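Side-chain contacts in enterobactin synthetase component F-related protein (Vibrio cholerae serotype O1, PDB 4OXI), which is an adenylation-domain enzyme that probably uses ATP to activate glycine as glycyl-adenylate in a pathway of lipopolysaccharide modification linked to antimicrobial peptide resistance: residues A62-P67 with D200-V205; Q135-L140 with L162-D167; V478-I483 with V496-W501. All coordinates share one frame; numbering follows the deposited sequence.

Interaction 1: residues A62-P67 with D200-V205; sequences ANRHAP and DVELLV
A partly buried salt bridge between Arg64 and Glu202 joins the type I beta turn Asn63-Ala66, which leads from helix 51-62 into strand 67-71, to the loop between strands 190-193 and 216-222. Arg64 NH1 donates to Glu202 OE1 at 2.8 Å, nearly straight at 160° and in the guanidinium plane; the oxygen is met on its anti side. Arg64 NH2 adds a weak bond to the same OE1 at 3.2 Å, so one oxygen takes both nitrogens, and the two planes stand 54° apart instead of pairing flat. A bend at chi2 (-81°) swings the Glu202 carboxylate round to the arginine. Val201 CG2 packs on one guanidinium face, 3.4 Å from Arg64 CZ, and also meets Arg64 CD at 3.6 Å. Glu202 N is held by Asp200 OD1 at 3.0 Å in an Asx turn, which ties down the backbone at the root of Glu202. Gln61 accepts from Arg64 NE through its carbonyl and reaches Val201 O with its amide, while Gln79 of helix 78-95 touches Arg64 and Val201. The NE bond, the carboxylate at the edge and Val201 over one face together limit the guanidinium's rotation, although the exposed Glu202 probably lets solvent weaken the ion pair.

Interaction 2: residues Q135-L140 with L162-D167; sequences QIQETL and LETCID
Gln137 and Thr164 meet through one amide nitrogen and one hydroxyl: Gln137 NE2 lies 2.7 Å from Thr164 OG1. The hydrogen bond is weak despite this short distance, since its N-H...O angle is just 117°. This is the close part of the contact. The glutamine chain, extended beyond CG (chi2 164°), carries NE2 to OG1, while Gln137 OE1 stays 3.9 Å from Thr164 OG1; the two side chains cross at about a right angle. Thr164 sets OG1 between its backbone N and carbonyl carbon (chi1 60°), and its CB comes within 3.5 Å of Gln137 NE2. The pair bridges helix 133-142 and the last part of helix 155-164. Strand 147-149, helix 155-164 and strand 170-173 form a beta-alpha-beta crossover between neighbouring parallel strands; helix 133-142 connects strand 123-126 to strand 147-149 of the same sheet, and the two helices lie side by side. Toward the interior, Leu161 of helix 155-164 packs against Ile136, Gln137 and Leu140. Contact becomes looser at Cys165, in the loop. Gln137 NE2 is 3.3 Å from Cys165 N, but both are donors and form no hydrogen bond; the Cys165 side chain comes no nearer than CB, 4.0 Å from Gln137 NE2. Thr164 is exposed, with Gln137 and Cys165 partly so, and this side of the helix pair faces solvent.

Interaction 3: residues V478-I483 with V496-W501; sequences VELEEI and VAIVPW
Chi1 of -57° in Ile483 and -52° in Ile498 puts CG1 beside the backbone N and turns CG2 anti to it, and the two CG2 methyls meet at 3.7 Å. A further turn in Ile498 (chi2 -68°) folds CD1 back, so that Ile483 CG2 also touches Ile498 CD1 at 3.6 Å; the two side chains pass each other at a slant. Leu480, earlier in the helix, divides its branches: CD2 meets Ile498 CG2 at 4.1 Å, whereas Leu480 CD1 lies 4.0 Å from Pro500 CD, and as far from CG, the two side chains crossing at about a right angle. Ile498 is therefore gripped by two residues from the start of helix 480-491, with Glu479 at its N-cap. Strand 496-500 is an outer strand of a three-stranded mixed sheet; it follows helix 480-491, and that helix packs on one face of the sheet. The other face bears helix 560-568, whose Leu563 and Gln564 touch Val499, directed away from 478-483. Helices and sheet belong to the small C-terminal domain, as in other adenylating enzymes of this family. With no hydrogen bond crossing between the segments, the join rests on van der Waals contact and burial of apolar side chains.

Interactions 1 and 2 both belong to the AMP-binding region, and the chain between 67 and 200 contains the whole of interaction 2. Even so, their centres are about 38 Å apart. Interaction 3 comes later in the chain, on the other side of the molecule's centre from interaction 1, with about 49 Å between centres. Interactions 2 and 3 approach most closely, their nearest atoms about 7 Å apart without touching. The Leu480 side chain of interaction 3 is about 13 Å from the bound glycyl-adenosine-5'-phosphate, too far to touch it, although 478-483 follows directly on the last residue of the ligand pocket.

Interaction 1: residues A62-P67 with D200-V205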
ATOM      1  N   ALA A  62      21.485  -6.164  16.697  1.00 29.55           N
ATOM      2  CA  ALA A  62      21.940  -7.534  16.552  1.00 28.84           C
ATOM      3  C   ALA A  62      22.481  -7.815  15.151  1.00 33.57           C
ATOM      4  O   ALA A  62      23.295  -8.712  14.973  1.00 34.37           O
ATOM      5  CB  ALA A  62      20.813  -8.497  16.887  1.00 24.41           C
ATOM      6  N   ASN A  63      22.025  -7.066  14.150  1.00 30.87           N
ATOM      7  CA  ASN A  63      22.456  -7.341  12.780  1.00 28.08           C
ATOM      8  C   ASN A  63      23.155  -6.166  12.114  1.00 28.40           C
ATOM      9  O   ASN A  63      23.107  -6.033  10.894  1.00 30.64           O
ATOM     10  CB  ASN A  63      21.278  -7.805  11.927  1.00 27.09           C
ATOM     11  CG  ASN A  63      20.598  -9.036  12.493  1.00 29.16           C
ATOM     12  OD1 ASN A  63      21.043 -10.156  12.265  1.00 34.65           O
ATOM     13  ND2 ASN A  63      19.500  -8.833  13.222  1.00 28.92           N
ATOM     14  N   ARG A  64      23.830  -5.341  12.907  1.00 28.72           N
ATOM     15  CA  ARG A  64      24.466  -4.127  12.398  1.00 28.69           C
ATOM     16  C   ARG A  64      25.428  -4.342  11.223  1.00 28.16           C
ATOM     17  O   ARG A  64      25.574  -3.460  10.369  1.00 29.02           O
ATOM     18  CB  ARG A  64      25.172  -3.364  13.535  1.00 30.98           C
ATOM     19  CG  ARG A  64      26.454  -4.023  14.070  1.00 36.70           C
ATOM     20  CD  ARG A  64      26.865  -3.470  15.447  1.00 38.84           C
ATOM     21  NE  ARG A  64      25.994  -3.975  16.513  1.00 44.18           N
ATOM     22  CZ  ARG A  64      26.146  -3.696  17.807  1.00 47.79           C
ATOM     23  NH1 ARG A  64      27.139  -2.907  18.202  1.00 45.59           N
ATOM     24  NH2 ARG A  64      25.303  -4.197  18.710  1.00 41.81           N
ATOM     25  N   HIS A  65      26.096  -5.492  11.179  1.00 29.63           N
ATOM     26  CA  HIS A  65      27.076  -5.749  10.117  1.00 27.48           C
ATOM     27  C   HIS A  65      26.461  -6.491   8.935  1.00 28.93           C
ATOM     28  O   HIS A  65      27.140  -6.730   7.937  1.00 33.02           O
ATOM     29  CB  HIS A  65      28.258  -6.573  10.643  1.00 34.88           C
ATOM     30  CG  HIS A  65      28.941  -5.972  11.829  1.00 41.60           C
ATOM     31  ND1 HIS A  65      29.615  -4.770  11.774  1.00 42.19           N
ATOM     32  CD2 HIS A  65      29.062  -6.416  13.105  1.00 40.12           C
ATOM     33  CE1 HIS A  65      30.116  -4.495  12.967  1.00 40.33           C
ATOM     34  NE2 HIS A  65      29.796  -5.478  13.790  1.00 43.85           N
ATOM     35  N   ALA A  66      25.189  -6.874   9.057  1.00 25.41           N
ATOM     36  CA  ALA A  66      24.505  -7.646   8.018  1.00 24.12           C
ATOM     37  C   ALA A  66      23.852  -6.741   6.963  1.00 26.14           C
ATOM     38  O   ALA A  66      23.533  -5.580   7.247  1.00 26.86           O
ATOM     39  CB  ALA A  66      23.454  -8.547   8.661  1.00 24.43           C
ATOM     40  N   PRO A  67      23.638  -7.269   5.744  1.00 25.86           N
ATOM     41  CA  PRO A  67      22.977  -6.452   4.712  1.00 22.13           C
ATOM     42  C   PRO A  67      21.516  -6.143   5.072  1.00 23.43           C
ATOM     43  O   PRO A  67      20.787  -7.069   5.410  1.00 25.07           O
ATOM     44  CB  PRO A  67      23.036  -7.347   3.459  1.00 21.59           C
ATOM     45  CG  PRO A  67      23.268  -8.758   3.973  1.00 25.61           C
ATOM     46  CD  PRO A  67      24.071  -8.589   5.235  1.00 26.43           C
ATOM     47  N   ASP A 200      26.015   5.384  16.906  1.00 49.24           N
ATOM     48  CA  ASP A 200      26.305   4.264  17.788  1.00 48.76           C
ATOM     49  C   ASP A 200      25.028   3.470  17.986  1.00 51.86           C
ATOM     50  O   ASP A 200      24.090   3.950  18.625  1.00 50.58           O
ATOM     51  CB  ASP A 200      26.825   4.779  19.139  1.00 55.74           C
ATOM     52  CG  ASP A 200      27.446   3.679  20.005  1.00 62.01           C
ATOM     53  OD1 ASP A 200      27.192   2.476  19.755  1.00 58.63           O
ATOM     54  OD2 ASP A 200      28.188   4.027  20.954  1.00 64.45           O
ATOM     55  N   VAL A 201      24.994   2.256  17.440  1.00 50.02           N
ATOM     56  CA  VAL A 201      23.807   1.418  17.554  1.00 49.84           C
ATOM     57  C   VAL A 201      23.627   0.823  18.956  1.00 55.53           C
ATOM     58  O   VAL A 201      22.549   0.320  19.276  1.00 54.51           O
ATOM     59  CB  VAL A 201      23.769   0.311  16.484  1.00 43.27           C
ATOM     60  CG1 VAL A 201      23.856   0.926  15.098  1.00 44.37           C
ATOM     61  CG2 VAL A 201      24.883  -0.689  16.708  1.00 42.77           C
ATOM     62  N   GLU A 202      24.671   0.888  19.787  1.00 56.26           N
ATOM     63  CA  GLU A 202      24.567   0.473  21.193  1.00 60.80           C
ATOM     64  C   GLU A 202      23.600   1.398  21.936  1.00 57.24           C
ATOM     65  O   GLU A 202      22.909   0.982  22.868  1.00 58.99           O
ATOM     66  CB  GLU A 202      25.944   0.487  21.877  1.00 57.26           C
ATOM     67  CG  GLU A 202      26.980  -0.468  21.265  1.00 58.51           C
ATOM     68  CD  GLU A 202      26.819  -1.906  21.741  1.00 69.53           C
ATOM     69  OE1 GLU A 202      27.110  -2.841  20.958  1.00 63.04           O
ATOM     70  OE2 GLU A 202      26.413  -2.104  22.908  1.00 79.06           O
ATOM     71  N   LEU A 203      23.548   2.648  21.483  1.00 59.67           N
ATOM     72  CA  LEU A 203      22.760   3.705  22.116  1.00 62.31           C
ATOM     73  C   LEU A 203      21.316   3.762  21.630  1.00 61.21           C
ATOM     74  O   LEU A 203      20.510   4.513  22.182  1.00 65.08           O
ATOM     75  CB  LEU A 203      23.420   5.065  21.861  1.00 64.60           C
ATOM     76  CG  LEU A 203      24.464   5.593  22.852  1.00 68.03           C
ATOM     77  CD1 LEU A 203      25.426   4.496  23.306  1.00 60.88           C
ATOM     78  CD2 LEU A 203      25.228   6.764  22.236  1.00 67.01           C
ATOM     79  N   LEU A 204      21.004   2.987  20.593  1.00 56.99           N
ATOM     80  CA  LEU A 204      19.692   3.017  19.944  1.00 52.42           C
ATOM     81  C   LEU A 204      18.491   3.009  20.899  1.00 59.90           C
ATOM     82  O   LEU A 204      17.570   3.822  20.759  1.00 65.06           O
ATOM     83  CB  LEU A 204      19.556   1.854  18.958  1.00 50.28           C
ATOM     84  CG  LEU A 204      19.761   2.138  17.473  1.00 45.36           C
ATOM     85  CD1 LEU A 204      19.012   1.112  16.663  1.00 42.13           C
ATOM     86  CD2 LEU A 204      19.275   3.518  17.128  1.00 41.09           C
ATOM     87  N   VAL A 205      18.498   2.095  21.862  1.00 57.90           N
ATOM     88  CA  VAL A 205      17.339   1.908  22.739  1.00 61.87           C
ATOM     89  C   VAL A 205      17.053   3.082  23.700  1.00 63.57           C
ATOM     90  O   VAL A 205      15.917   3.265  24.137  1.00 65.16           O
ATOM     91  CB  VAL A 205      17.434   0.567  23.502  1.00 63.00           C
ATOM     92  CG1 VAL A 205      16.133   0.263  24.234  1.00 59.68           C
ATOM     93  CG2 VAL A 205      17.756  -0.557  22.531  1.00 56.31           C
TER

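Interaction 2: residues Q135-L140 with L162-D167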
ATOM      1  N   GLN A 135      -1.154  17.676  -8.458  1.00 24.79           N
ATOM      2  CA  GLN A 135      -1.605  16.662  -7.508  1.00 28.49           C
ATOM      3  C   GLN A 135      -0.732  16.645  -6.252  1.00 25.48           C
ATOM      4  O   GLN A 135      -1.241  16.458  -5.146  1.00 24.50           O
ATOM      5  CB  GLN A 135      -1.645  15.280  -8.170  1.00 26.20           C
ATOM      6  CG  GLN A 135      -2.861  15.067  -9.081  1.00 27.21           C
ATOM      7  CD  GLN A 135      -2.548  14.162 -10.259  1.00 32.58           C
ATOM      8  OE1 GLN A 135      -1.534  13.455 -10.272  1.00 29.61           O
ATOM      9  NE2 GLN A 135      -3.402  14.198 -11.270  1.00 36.91           N
ATOM     10  N   ILE A 136       0.574  16.841  -6.439  1.00 24.22           N
ATOM     11  CA  ILE A 136       1.529  16.902  -5.333  1.00 26.59           C
ATOM     12  C   ILE A 136       1.213  18.093  -4.435  1.00 26.89           C
ATOM     13  O   ILE A 136       1.185  17.955  -3.204  1.00 27.57           O
ATOM     14  CB  ILE A 136       2.987  16.997  -5.844  1.00 23.69           C
ATOM     15  CG1 ILE A 136       3.373  15.713  -6.578  1.00 23.42           C
ATOM     16  CG2 ILE A 136       3.953  17.240  -4.686  1.00 21.63           C
ATOM     17  CD1 ILE A 136       4.730  15.767  -7.265  1.00 23.14           C
ATOM     18  N   GLN A 137       0.958  19.252  -5.049  1.00 26.68           N
ATOM     19  CA  GLN A 137       0.575  20.464  -4.311  1.00 25.57           C
ATOM     20  C   GLN A 137      -0.672  20.201  -3.464  1.00 25.39           C
ATOM     21  O   GLN A 137      -0.719  20.563  -2.286  1.00 26.01           O
ATOM     22  CB  GLN A 137       0.308  21.638  -5.275  1.00 26.90           C
ATOM     23  CG  GLN A 137       1.504  22.545  -5.595  1.00 36.40           C
ATOM     24  CD  GLN A 137       1.283  23.440  -6.852  1.00 49.80           C
ATOM     25  OE1 GLN A 137       0.380  23.190  -7.660  1.00 46.21           O
ATOM     26  NE2 GLN A 137       2.122  24.468  -7.016  1.00 40.21           N
ATOM     27  N   GLU A 138      -1.679  19.561  -4.057  1.00 26.98           N
ATOM     28  CA  GLU A 138      -2.906  19.252  -3.323  1.00 27.14           C
ATOM     29  C   GLU A 138      -2.591  18.366  -2.115  1.00 28.04           C
ATOM     30  O   GLU A 138      -3.126  18.570  -1.022  1.00 29.05           O
ATOM     31  CB  GLU A 138      -3.945  18.597  -4.249  1.00 34.13           C
ATOM     32  CG  GLU A 138      -5.387  18.518  -3.678  1.00 41.38           C
ATOM     33  CD  GLU A 138      -5.619  17.353  -2.680  1.00 49.19           C
ATOM     34  OE1 GLU A 138      -6.570  17.449  -1.852  1.00 46.68           O
ATOM     35  OE2 GLU A 138      -4.872  16.332  -2.734  1.00 47.50           O
ATOM     36  N   THR A 139      -1.692  17.405  -2.302  1.00 27.89           N
ATOM     37  CA  THR A 139      -1.305  16.509  -1.211  1.00 27.22           C
ATOM     38  C   THR A 139      -0.572  17.229  -0.074  1.00 25.57           C
ATOM     39  O   THR A 139      -0.903  17.033   1.098  1.00 27.46           O
ATOM     40  CB  THR A 139      -0.425  15.365  -1.721  1.00 27.14           C
ATOM     41  OG1 THR A 139      -1.178  14.577  -2.647  1.00 28.72           O
ATOM     42  CG2 THR A 139       0.043  14.485  -0.559  1.00 23.31           C
ATOM     43  N   LEU A 140       0.414  18.058  -0.418  1.00 22.73           N
ATOM     44  CA  LEU A 140       1.158  18.832   0.581  1.00 24.11           C
ATOM     45  C   LEU A 140       0.232  19.742   1.376  1.00 26.61           C
ATOM     46  O   LEU A 140       0.390  19.925   2.593  1.00 23.96           O
ATOM     47  CB  LEU A 140       2.232  19.683  -0.101  1.00 23.26           C
ATOM     48  CG  LEU A 140       3.302  18.912  -0.874  1.00 27.19           C
ATOM     49  CD1 LEU A 140       4.276  19.879  -1.509  1.00 23.63           C
ATOM     50  CD2 LEU A 140       4.043  17.949   0.055  1.00 20.96           C
ATOM     51  N   LEU A 162       8.595  23.381  -7.625  1.00 30.14           N
ATOM     52  CA  LEU A 162       9.152  24.567  -6.978  1.00 31.20           C
ATOM     53  C   LEU A 162       8.759  25.816  -7.749  1.00 33.52           C
ATOM     54  O   LEU A 162       8.556  26.881  -7.173  1.00 34.66           O
ATOM     55  CB  LEU A 162      10.673  24.463  -6.882  1.00 28.24           C
ATOM     56  CG  LEU A 162      11.163  23.347  -5.957  1.00 31.22           C
ATOM     57  CD1 LEU A 162      12.667  23.357  -5.863  1.00 29.90           C
ATOM     58  CD2 LEU A 162      10.540  23.501  -4.581  1.00 28.22           C
ATOM     59  N   GLU A 163       8.638  25.668  -9.060  1.00 34.55           N
ATOM     60  CA  GLU A 163       8.279  26.785  -9.915  1.00 38.66           C
ATOM     61  C   GLU A 163       6.920  27.383  -9.561  1.00 41.45           C
ATOM     62  O   GLU A 163       6.755  28.598  -9.605  1.00 46.25           O
ATOM     63  CB  GLU A 163       8.312  26.363 -11.389  1.00 38.14           C
ATOM     64  CG  GLU A 163       7.793  27.426 -12.347  1.00 47.74           C
ATOM     65  CD  GLU A 163       8.814  28.530 -12.634  1.00 62.49           C
ATOM     66  OE1 GLU A 163       9.876  28.570 -11.964  1.00 57.25           O
ATOM     67  OE2 GLU A 163       8.555  29.355 -13.545  1.00 66.55           O
ATOM     68  N   THR A 164       5.944  26.554  -9.196  1.00 33.65           N
ATOM     69  CA  THR A 164       4.605  27.103  -8.962  1.00 37.48           C
ATOM     70  C   THR A 164       4.197  27.240  -7.500  1.00 43.71           C
ATOM     71  O   THR A 164       3.366  28.089  -7.171  1.00 43.87           O
ATOM     72  CB  THR A 164       3.518  26.319  -9.699  1.00 37.64           C
ATOM     73  OG1 THR A 164       3.523  24.966  -9.245  1.00 39.57           O
ATOM     74  CG2 THR A 164       3.761  26.355 -11.195  1.00 44.68           C
ATOM     75  N   CYS A 165       4.750  26.396  -6.629  1.00 40.03           N
ATOM     76  CA  CYS A 165       4.442  26.486  -5.204  1.00 38.82           C
ATOM     77  C   CYS A 165       4.913  27.839  -4.640  1.00 40.45           C
ATOM     78  O   CYS A 165       6.088  28.201  -4.761  1.00 42.68           O
ATOM     79  CB  CYS A 165       5.071  25.312  -4.441  1.00 35.58           C
ATOM     80  SG  CYS A 165       4.541  25.224  -2.712  1.00 55.50           S
ATOM     81  N   ILE A 166       3.995  28.602  -4.054  1.00 42.34           N
ATOM     82  CA  ILE A 166       4.361  29.913  -3.503  1.00 46.14           C
ATOM     83  C   ILE A 166       4.956  29.825  -2.089  1.00 47.41           C
ATOM     84  O   ILE A 166       5.898  30.553  -1.750  1.00 47.94           O
ATOM     85  CB  ILE A 166       3.174  30.888  -3.479  1.00 52.37           C
ATOM     86  CG1 ILE A 166       2.479  30.934  -4.840  1.00 51.35           C
ATOM     87  CG2 ILE A 166       3.657  32.282  -3.084  1.00 56.21           C
ATOM     88  CD1 ILE A 166       3.334  31.564  -5.929  1.00 48.22           C
ATOM     89  N   ASP A 167       4.406  28.928  -1.274  1.00 45.71           N
ATOM     90  CA  ASP A 167       4.897  28.710   0.086  1.00 40.45           C
ATOM     91  C   ASP A 167       6.310  28.116   0.086  1.00 34.35           C
ATOM     92  O   ASP A 167       6.637  27.312  -0.776  1.00 36.53           O
ATOM     93  CB  ASP A 167       3.926  27.789   0.842  1.00 41.42           C
ATOM     94  CG  ASP A 167       2.550  28.422   1.046  1.00 52.67           C
ATOM     95  OD1 ASP A 167       2.489  29.624   1.389  1.00 51.91           O
ATOM     96  OD2 ASP A 167       1.530  27.720   0.857  1.00 62.59           O
TER

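Interaction 3: residues V478-I483 with V496-W501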
ATOM      1  N   VAL A 478      -9.173   1.712  -7.138  1.00 27.23           N
ATOM      2  CA  VAL A 478      -9.778   2.921  -7.689  1.00 26.02           C
ATOM      3  C   VAL A 478     -11.300   2.851  -7.625  1.00 28.46           C
ATOM      4  O   VAL A 478     -11.874   1.765  -7.683  1.00 28.70           O
ATOM      5  CB  VAL A 478      -9.309   3.171  -9.146  1.00 29.59           C
ATOM      6  CG1 VAL A 478      -9.833   2.091 -10.058  1.00 24.37           C
ATOM      7  CG2 VAL A 478      -9.734   4.571  -9.630  1.00 28.75           C
ATOM      8  N   GLU A 479     -11.952   4.001  -7.477  1.00 28.73           N
ATOM      9  CA  GLU A 479     -13.409   4.079  -7.606  1.00 30.66           C
ATOM     10  C   GLU A 479     -13.775   4.323  -9.075  1.00 29.37           C
ATOM     11  O   GLU A 479     -13.346   5.313  -9.669  1.00 27.41           O
ATOM     12  CB  GLU A 479     -13.955   5.238  -6.757  1.00 33.85           C
ATOM     13  CG  GLU A 479     -13.557   5.215  -5.271  1.00 32.64           C
ATOM     14  CD  GLU A 479     -14.344   4.192  -4.466  1.00 37.40           C
ATOM     15  OE1 GLU A 479     -15.301   3.605  -5.019  1.00 40.11           O
ATOM     16  OE2 GLU A 479     -14.006   3.978  -3.276  1.00 46.03           O
ATOM     17  N   LEU A 480     -14.565   3.434  -9.664  1.00 29.35           N
ATOM     18  CA  LEU A 480     -15.011   3.627 -11.041  1.00 31.60           C
ATOM     19  C   LEU A 480     -15.717   4.973 -11.183  1.00 31.08           C
ATOM     20  O   LEU A 480     -15.649   5.596 -12.237  1.00 30.21           O
ATOM     21  CB  LEU A 480     -15.922   2.485 -11.495  1.00 28.63           C
ATOM     22  CG  LEU A 480     -15.179   1.175 -11.774  1.00 29.24           C
ATOM     23  CD1 LEU A 480     -16.122   0.110 -12.295  1.00 28.75           C
ATOM     24  CD2 LEU A 480     -14.029   1.382 -12.727  1.00 22.29           C
ATOM     25  N   GLU A 481     -16.355   5.434 -10.108  1.00 30.87           N
ATOM     26  CA  GLU A 481     -17.004   6.749 -10.106  1.00 36.19           C
ATOM     27  C   GLU A 481     -16.025   7.916 -10.192  1.00 33.60           C
ATOM     28  O   GLU A 481     -16.380   8.969 -10.720  1.00 31.34           O
ATOM     29  CB  GLU A 481     -17.927   6.929  -8.897  1.00 30.22           C
ATOM     30  CG  GLU A 481     -19.189   6.092  -8.961  1.00 40.20           C
ATOM     31  CD  GLU A 481     -19.064   4.794  -8.185  1.00 51.70           C
ATOM     32  OE1 GLU A 481     -20.106   4.133  -7.961  1.00 55.40           O
ATOM     33  OE2 GLU A 481     -17.921   4.433  -7.797  1.00 52.85           O
ATOM     34  N   GLU A 482     -14.808   7.759  -9.672  1.00 31.75           N
ATOM     35  CA  GLU A 482     -13.824   8.830  -9.841  1.00 34.61           C
ATOM     36  C   GLU A 482     -13.492   8.991 -11.329  1.00 30.91           C
ATOM     37  O   GLU A 482     -13.391  10.104 -11.833  1.00 30.57           O
ATOM     38  CB  GLU A 482     -12.540   8.604  -9.028  1.00 31.63           C
ATOM     39  CG  GLU A 482     -11.476   9.684  -9.325  1.00 36.76           C
ATOM     40  CD  GLU A 482     -10.093   9.432  -8.697  1.00 43.28           C
ATOM     41  OE1 GLU A 482      -9.824   8.309  -8.204  1.00 42.66           O
ATOM     42  OE2 GLU A 482      -9.260  10.372  -8.714  1.00 43.58           O
ATOM     43  N   ILE A 483     -13.336   7.874 -12.027  1.00 28.76           N
ATOM     44  CA  ILE A 483     -13.007   7.911 -13.443  1.00 31.35           C
ATOM     45  C   ILE A 483     -14.181   8.498 -14.237  1.00 29.49           C
ATOM     46  O   ILE A 483     -14.000   9.386 -15.066  1.00 31.88           O
ATOM     47  CB  ILE A 483     -12.653   6.509 -13.971  1.00 28.38           C
ATOM     48  CG1 ILE A 483     -11.485   5.927 -13.164  1.00 28.55           C
ATOM     49  CG2 ILE A 483     -12.311   6.576 -15.456  1.00 25.43           C
ATOM     50  CD1 ILE A 483     -11.081   4.507 -13.566  1.00 27.04           C
ATOM     51  N   VAL A 496     -22.321   8.346 -19.476  1.00 36.96           N
ATOM     52  CA  VAL A 496     -20.949   7.821 -19.432  1.00 32.27           C
ATOM     53  C   VAL A 496     -20.897   6.546 -18.598  1.00 37.14           C
ATOM     54  O   VAL A 496     -21.458   6.503 -17.505  1.00 35.87           O
ATOM     55  CB  VAL A 496     -19.972   8.813 -18.765  1.00 30.79           C
ATOM     56  CG1 VAL A 496     -18.618   8.162 -18.552  1.00 32.41           C
ATOM     57  CG2 VAL A 496     -19.813  10.079 -19.570  1.00 32.51           C
ATOM     58  N   ALA A 497     -20.230   5.512 -19.107  1.00 31.62           N
ATOM     59  CA  ALA A 497     -19.969   4.304 -18.320  1.00 28.99           C
ATOM     60  C   ALA A 497     -18.484   3.945 -18.372  1.00 34.80           C
ATOM     61  O   ALA A 497     -17.863   4.013 -19.447  1.00 36.13           O
ATOM     62  CB  ALA A 497     -20.805   3.140 -18.826  1.00 28.61           C
ATOM     63  N   ILE A 498     -17.908   3.582 -17.226  1.00 28.54           N
ATOM     64  CA  ILE A 498     -16.512   3.152 -17.185  1.00 26.95           C
ATOM     65  C   ILE A 498     -16.498   1.655 -16.900  1.00 28.53           C
ATOM     66  O   ILE A 498     -17.115   1.201 -15.944  1.00 29.73           O
ATOM     67  CB  ILE A 498     -15.702   3.906 -16.116  1.00 26.49           C
ATOM     68  CG1 ILE A 498     -15.874   5.411 -16.269  1.00 25.77           C
ATOM     69  CG2 ILE A 498     -14.227   3.530 -16.186  1.00 26.27           C
ATOM     70  CD1 ILE A 498     -15.232   6.013 -17.543  1.00 26.53           C
ATOM     71  N   VAL A 499     -15.814   0.888 -17.742  1.00 28.61           N
ATOM     72  CA  VAL A 499     -15.853  -0.564 -17.644  1.00 29.88           C
ATOM     73  C   VAL A 499     -14.445  -1.117 -17.491  1.00 29.99           C
ATOM     74  O   VAL A 499     -13.558  -0.765 -18.270  1.00 32.67           O
ATOM     75  CB  VAL A 499     -16.475  -1.184 -18.905  1.00 31.38           C
ATOM     76  CG1 VAL A 499     -16.470  -2.687 -18.802  1.00 31.56           C
ATOM     77  CG2 VAL A 499     -17.890  -0.676 -19.097  1.00 33.29           C
ATOM     78  N   PRO A 500     -14.228  -1.968 -16.472  1.00 30.08           N
ATOM     79  CA  PRO A 500     -12.948  -2.679 -16.355  1.00 30.41           C
ATOM     80  C   PRO A 500     -12.784  -3.608 -17.548  1.00 28.03           C
ATOM     81  O   PRO A 500     -13.656  -4.454 -17.773  1.00 32.82           O
ATOM     82  CB  PRO A 500     -13.119  -3.510 -15.080  1.00 25.18           C
ATOM     83  CG  PRO A 500     -14.194  -2.788 -14.298  1.00 34.09           C
ATOM     84  CD  PRO A 500     -15.135  -2.266 -15.348  1.00 28.32           C
ATOM     85  N   TRP A 501     -11.687  -3.454 -18.282  1.00 29.25           N
ATOM     86  CA  TRP A 501     -11.436  -4.225 -19.498  1.00 32.56           C
ATOM     87  C   TRP A 501     -10.032  -3.923 -20.012  1.00 32.22           C
ATOM     88  O   TRP A 501      -9.615  -2.766 -20.004  1.00 33.82           O
ATOM     89  CB  TRP A 501     -12.451  -3.854 -20.585  1.00 34.75           C
ATOM     90  CG  TRP A 501     -12.383  -4.784 -21.736  1.00 35.90           C
ATOM     91  CD1 TRP A 501     -11.662  -4.625 -22.894  1.00 33.06           C
ATOM     92  CD2 TRP A 501     -13.029  -6.057 -21.831  1.00 33.17           C
ATOM     93  NE1 TRP A 501     -11.831  -5.730 -23.700  1.00 37.49           N
ATOM     94  CE2 TRP A 501     -12.665  -6.621 -23.069  1.00 36.29           C
ATOM     95  CE3 TRP A 501     -13.876  -6.778 -20.982  1.00 36.24           C
ATOM     96  CZ2 TRP A 501     -13.133  -7.872 -23.484  1.00 38.16           C
ATOM     97  CZ3 TRP A 501     -14.338  -8.022 -21.393  1.00 38.10           C
ATOM     98  CH2 TRP A 501     -13.966  -8.555 -22.632  1.00 37.04           C
TER